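Citryl-CoA lyase (Hydrogenobacter thermophilus, PDB 6HXP) probably cleaves citryl-CoA into acetyl-CoA and oxaloacetate, and binds coenzyme A in a fold related to that of citrate synthase. Local coordinates at residues 132-137 against 174-179. Numbering follows the deposited sequence. Where two conformers were deposited one is given.
With COA (coenzyme A), chain B.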
ATOM      1  N   LYS A 132      12.830   3.436 -30.225  1.00 64.23           N
ATOM      2  CA  LYS A 132      12.126   3.795 -28.997  1.00 61.52           C
ATOM      3  C   LYS A 132      10.687   3.317 -29.178  1.00 58.67           C
ATOM      4  O   LYS A 132      10.126   3.563 -30.245  1.00 56.23           O
ATOM      5  CB  LYS A 132      12.161   5.327 -28.796  1.00 64.93           C
ATOM      6  CG  LYS A 132      11.973   5.782 -27.343  1.00 89.60           C
ATOM      7  CD  LYS A 132      10.573   6.317 -27.074  1.00103.32           C
ATOM      8  CE  LYS A 132      10.169   6.247 -25.617  1.00113.79           C
ATOM      9  NZ  LYS A 132       8.720   6.535 -25.433  1.00117.69           N
ATOM     10  N   PRO A 133      10.074   2.602 -28.215  1.00 53.25           N
ATOM     11  CA  PRO A 133       8.680   2.176 -28.418  1.00 49.27           C
ATOM     12  C   PRO A 133       7.717   3.357 -28.532  1.00 45.73           C
ATOM     13  O   PRO A 133       7.859   4.329 -27.812  1.00 45.31           O
ATOM     14  CB  PRO A 133       8.367   1.329 -27.176  1.00 50.91           C
ATOM     15  CG  PRO A 133       9.674   1.074 -26.513  1.00 59.17           C
ATOM     16  CD  PRO A 133      10.575   2.192 -26.889  1.00 56.04           C
ATOM     17  N   ILE A 134       6.783   3.305 -29.470  1.00 37.68           N
ATOM     18  CA  ILE A 134       5.782   4.355 -29.621  1.00 34.33           C
ATOM     19  C   ILE A 134       4.665   4.011 -28.641  1.00 35.30           C
ATOM     20  O   ILE A 134       4.033   2.960 -28.782  1.00 33.56           O
ATOM     21  CB  ILE A 134       5.272   4.511 -31.070  1.00 38.46           C
ATOM     22  CG1 ILE A 134       6.452   4.674 -32.058  1.00 42.81           C
ATOM     23  CG2 ILE A 134       4.365   5.757 -31.147  1.00 36.74           C
ATOM     24  CD1 ILE A 134       6.092   4.328 -33.469  1.00 50.42           C
ATOM     25  N   PRO A 135       4.382   4.860 -27.635  1.00 31.14           N
ATOM     26  CA  PRO A 135       3.386   4.471 -26.628  1.00 29.65           C
ATOM     27  C   PRO A 135       1.966   4.453 -27.125  1.00 30.48           C
ATOM     28  O   PRO A 135       1.551   5.361 -27.854  1.00 31.18           O
ATOM     29  CB  PRO A 135       3.565   5.525 -25.521  1.00 31.05           C
ATOM     30  CG  PRO A 135       4.111   6.693 -26.229  1.00 35.55           C
ATOM     31  CD  PRO A 135       5.008   6.152 -27.298  1.00 33.32           C
ATOM     32  N   GLY A 136       1.221   3.432 -26.711  1.00 28.24           N
ATOM     33  CA  GLY A 136      -0.174   3.267 -27.096  1.00 27.43           C
ATOM     34  C   GLY A 136      -0.393   2.459 -28.362  1.00 28.70           C
ATOM     35  O   GLY A 136      -1.540   2.369 -28.812  1.00 28.13           O
ATOM     36  N   TYR A 137       0.678   1.822 -28.917  1.00 29.32           N
ATOM     37  CA  TYR A 137       0.590   1.045 -30.138  1.00 30.68           C
ATOM     38  C   TYR A 137       1.101  -0.364 -29.927  1.00 35.65           C
ATOM     39  O   TYR A 137       2.050  -0.587 -29.165  1.00 35.02           O
ATOM     40  CB  TYR A 137       1.370   1.724 -31.266  1.00 32.39           C
ATOM     41  CG  TYR A 137       0.785   3.077 -31.587  1.00 31.46           C
ATOM     42  CD1 TYR A 137       1.178   4.206 -30.882  1.00 33.50           C
ATOM     43  CD2 TYR A 137      -0.243   3.210 -32.512  1.00 31.05           C
ATOM     44  CE1 TYR A 137       0.529   5.423 -31.047  1.00 32.65           C
ATOM     45  CE2 TYR A 137      -0.843   4.442 -32.747  1.00 30.02           C
ATOM     46  CZ  TYR A 137      -0.458   5.547 -32.007  1.00 30.62           C
ATOM     47  OH  TYR A 137      -1.086   6.759 -32.154  1.00 31.30           O
ATOM     48  N   GLU A 174      -1.672   4.065 -38.817  1.00 37.41           N
ATOM     49  CA  GLU A 174      -1.632   3.827 -40.264  1.00 38.20           C
ATOM     50  C   GLU A 174      -0.217   4.044 -40.796  1.00 43.58           C
ATOM     51  O   GLU A 174       0.282   3.232 -41.601  1.00 44.61           O
ATOM     52  CB  GLU A 174      -2.648   4.757 -40.955  1.00 40.49           C
ATOM     53  CG  GLU A 174      -2.692   4.660 -42.469  1.00 57.63           C
ATOM     54  CD  GLU A 174      -3.865   5.368 -43.122  1.00 96.31           C
ATOM     55  OE1 GLU A 174      -4.399   6.328 -42.519  1.00 91.97           O
ATOM     56  OE2 GLU A 174      -4.230   4.981 -44.257  1.00 99.29           O
ATOM     57  N   GLU A 175       0.447   5.115 -40.334  1.00 40.24           N
ATOM     58  CA  GLU A 175       1.817   5.420 -40.764  1.00 40.94           C
ATOM     59  C   GLU A 175       2.840   4.392 -40.273  1.00 46.17           C
ATOM     60  O   GLU A 175       3.795   4.094 -41.012  1.00 45.18           O
ATOM     61  CB  GLU A 175       2.211   6.829 -40.313  1.00 42.41           C
ATOM     62  CG  GLU A 175       3.557   7.307 -40.812  1.00 49.49           C
ATOM     63  CD  GLU A 175       3.692   7.374 -42.325  1.00 63.30           C
ATOM     64  OE1 GLU A 175       2.670   7.552 -43.030  1.00 52.47           O
ATOM     65  OE2 GLU A 175       4.840   7.266 -42.802  1.00 50.21           O
ATOM     66  N   ILE A 176       2.679   3.860 -39.052  1.00 43.69           N
ATOM     67  CA  ILE A 176       3.594   2.814 -38.568  1.00 44.48           C
ATOM     68  C   ILE A 176       3.488   1.614 -39.522  1.00 50.14           C
ATOM     69  O   ILE A 176       4.518   1.077 -39.952  1.00 50.88           O
ATOM     70  CB  ILE A 176       3.319   2.405 -37.097  1.00 46.60           C
ATOM     71  CG1 ILE A 176       3.608   3.554 -36.119  1.00 46.13           C
ATOM     72  CG2 ILE A 176       4.180   1.198 -36.722  1.00 48.45           C
ATOM     73  CD1 ILE A 176       2.953   3.329 -34.731  1.00 42.90           C
ATOM     74  N   GLY A 177       2.256   1.246 -39.884  1.00 47.11           N
ATOM     75  CA  GLY A 177       1.989   0.156 -40.822  1.00 48.77           C
ATOM     76  C   GLY A 177       2.634   0.363 -42.166  1.00 53.06           C
ATOM     77  O   GLY A 177       3.205  -0.578 -42.733  1.00 52.01           O
ATOM     78  N   ARG A 178       2.558   1.600 -42.667  0.53 49.72           N
ATOM     79  CA  ARG A 178       3.133   2.010 -43.943  0.53 50.32           C
ATOM     80  C   ARG A 178       4.667   1.908 -43.910  0.53 54.88           C
ATOM     81  O   ARG A 178       5.268   1.375 -44.847  0.53 55.93           O
ATOM     82  CB  ARG A 178       2.693   3.453 -44.236  0.53 50.65           C
ATOM     83  CG  ARG A 178       2.825   3.880 -45.671  0.53 64.50           C
ATOM     84  CD  ARG A 178       2.171   5.236 -45.866  0.53 73.92           C
ATOM     85  NE  ARG A 178       0.708   5.150 -45.952  0.53 73.91           N
ATOM     86  CZ  ARG A 178      -0.147   5.798 -45.165  0.53 81.20           C
ATOM     87  NH1 ARG A 178      -1.453   5.684 -45.362  0.53 67.15           N
ATOM     88  NH2 ARG A 178       0.296   6.555 -44.167  0.53 63.89           N
ATOM     89  N   GLN A 179       5.295   2.400 -42.833  1.00 50.45           N
ATOM     90  CA  GLN A 179       6.754   2.374 -42.677  1.00 50.75           C
ATOM     91  C   GLN A 179       7.315   0.990 -42.337  1.00 58.01           C
ATOM     92  O   GLN A 179       8.368   0.633 -42.861  1.00 58.06           O
ATOM     93  CB  GLN A 179       7.220   3.429 -41.670  1.00 50.75           C
ATOM     94  CG  GLN A 179       7.058   4.837 -42.233  1.00 48.44           C
ATOM     95  CD  GLN A 179       7.689   5.910 -41.387  1.00 57.84           C
ATOM     96  OE1 GLN A 179       8.719   5.715 -40.741  1.00 54.93           O
ATOM     97  NE2 GLN A 179       7.089   7.082 -41.381  1.00 46.91           N
TER
HETATM   98  N1A COA B 300       6.393   1.111 -31.466  0.73121.98           N
HETATM   99  C2A COA B 300       7.362   0.774 -32.325  0.73122.09           C
HETATM  100  N3A COA B 300       7.764  -0.447 -32.696  0.73122.41           N
HETATM  101  C4A COA B 300       7.055  -1.399 -32.076  0.73123.10           C
HETATM  102  C5A COA B 300       6.032  -1.205 -31.160  0.73122.76           C
HETATM  103  C6A COA B 300       5.692   0.128 -30.856  0.73121.89           C
HETATM  104  N6A COA B 300       4.704   0.467 -30.023  0.73121.23           N
HETATM  105  N7A COA B 300       5.515  -2.420 -30.739  0.73123.11           N
HETATM  106  C8A COA B 300       6.214  -3.304 -31.407  0.73123.70           C
HETATM  107  N9A COA B 300       7.157  -2.760 -32.240  0.73124.16           N
HETATM  108  C1B COA B 300       8.024  -3.456 -33.191  0.73125.09           C
HETATM  109  C2B COA B 300       8.385  -4.906 -32.824  0.73125.60           C
HETATM  110  O2B COA B 300       9.676  -4.958 -32.227  0.73125.44           O
HETATM  111  C3B COA B 300       8.368  -5.564 -34.200  0.73126.66           C
HETATM  112  O3B COA B 300       9.566  -5.216 -34.930  0.73127.99           O
HETATM  113  P3B COA B 300      10.277  -6.096 -36.098  0.73128.04           P
HETATM  114  O7A COA B 300       9.579  -7.404 -36.305  0.73128.02           O
HETATM  115  O8A COA B 300      10.269  -5.217 -37.353  0.73127.15           O
HETATM  116  O9A COA B 300      11.733  -6.265 -35.649  0.73128.20           O
HETATM  117  C4B COA B 300       7.214  -4.847 -34.891  0.73126.10           C
HETATM  118  O4B COA B 300       7.369  -3.483 -34.450  0.73125.40           O
HETATM  119  C5B COA B 300       5.822  -5.317 -34.545  0.73126.21           C
HETATM  120  O5B COA B 300       5.761  -6.758 -34.527  0.73126.37           O
HETATM  121  P1A COA B 300       4.642  -7.545 -33.652  0.73126.57           P
HETATM  122  O1A COA B 300       4.904  -9.002 -33.666  0.73127.39           O
HETATM  123  O2A COA B 300       3.287  -7.142 -34.236  0.73126.44           O
HETATM  124  O3A COA B 300       4.703  -6.970 -32.168  0.73125.25           O
HETATM  125  P2A COA B 300       5.141  -7.611 -30.778  0.73124.61           P
HETATM  126  O4A COA B 300       4.472  -8.917 -30.576  0.73125.00           O
HETATM  127  O5A COA B 300       6.669  -7.698 -30.803  0.73124.93           O
HETATM  128  O6A COA B 300       4.789  -6.531 -29.605  0.73123.02           O
HETATM  129  CBP COA B 300       3.764  -5.820 -27.515  0.73119.32           C
HETATM  130  CCP COA B 300       3.680  -6.758 -28.715  0.73121.15           C
HETATM  131  CDP COA B 300       2.353  -5.673 -26.924  0.73119.16           C
HETATM  132  CEP COA B 300       4.675  -6.468 -26.464  0.73119.21           C
HETATM  133  CAP COA B 300       4.333  -4.422 -27.872  0.73117.82           C
HETATM  134  OAP COA B 300       3.877  -3.928 -29.123  0.73117.39           O
HETATM  135  C9P COA B 300       4.125  -3.374 -26.782  0.73116.64           C
HETATM  136  O9P COA B 300       4.877  -3.328 -25.812  0.73116.92           O
HETATM  137  N8P COA B 300       3.124  -2.508 -26.968  0.73115.02           N
HETATM  138  C7P COA B 300       2.903  -1.358 -26.100  0.73113.39           C
HETATM  139  C6P COA B 300       3.917  -0.259 -26.352  0.73111.92           C
HETATM  140  C5P COA B 300       3.928   0.779 -25.255  0.73110.82           C
HETATM  141  O5P COA B 300       2.916   1.421 -24.978  0.73110.14           O
HETATM  142  N4P COA B 300       5.100   0.966 -24.646  0.73110.50           N
HETATM  143  C3P COA B 300       5.486   2.207 -23.986  0.73110.24           C
HETATM  144  C2P COA B 300       4.781   2.447 -22.664  0.73110.22           C
HETATM  145  S1P COA B 300       5.101   1.007 -21.608  0.73111.08           S
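The adenine amino nitrogen N6A of coenzyme A donates to two carbonyls, I134 O at 2.9 Å and Y137 O at 3.0 Å, from the two ends of a type II turn. I134 N returns a nearly straight bond to N1A of the same ring (3.0 Å, 169° at the hydrogen), so I134 reads both a donor and an acceptor of the adenine with its main chain. Inside the turn, G136 N reaches O5P of the pantetheine arm at 3.1 Å.

Across to 174-179, the side chains of I134 and Y137 converge on one methyl, I176 CD1. I134 comes tip to tip, its CD1 3.5 Å from I176 CD1; with CG1 anti to its own carbonyl carbon (chi1 -52°), it also lays CG1 3.6 Å from N1A of coenzyme A. The same I176 methyl sits over the Y137 ring, 4.2 Å from the centroid and 27° off the normal, a CH-pi contact. Y137 OH, hydrogen-bonded to A169 O of helix 164-180, ties the far end of the ring to it. With I134 cut back to alanine, I176 CD1 would probably lose its methyl neighbour, opening a gap beside the adenine edge. K180 NZ, at the end of the same helix, is also hydrogen-bonded to coenzyme A. Main-chain groups thus supply the loop's polar bonds to adenine, the I134 side chain touches both adenine and helix, and the apolar contacts probably help hold the loop there.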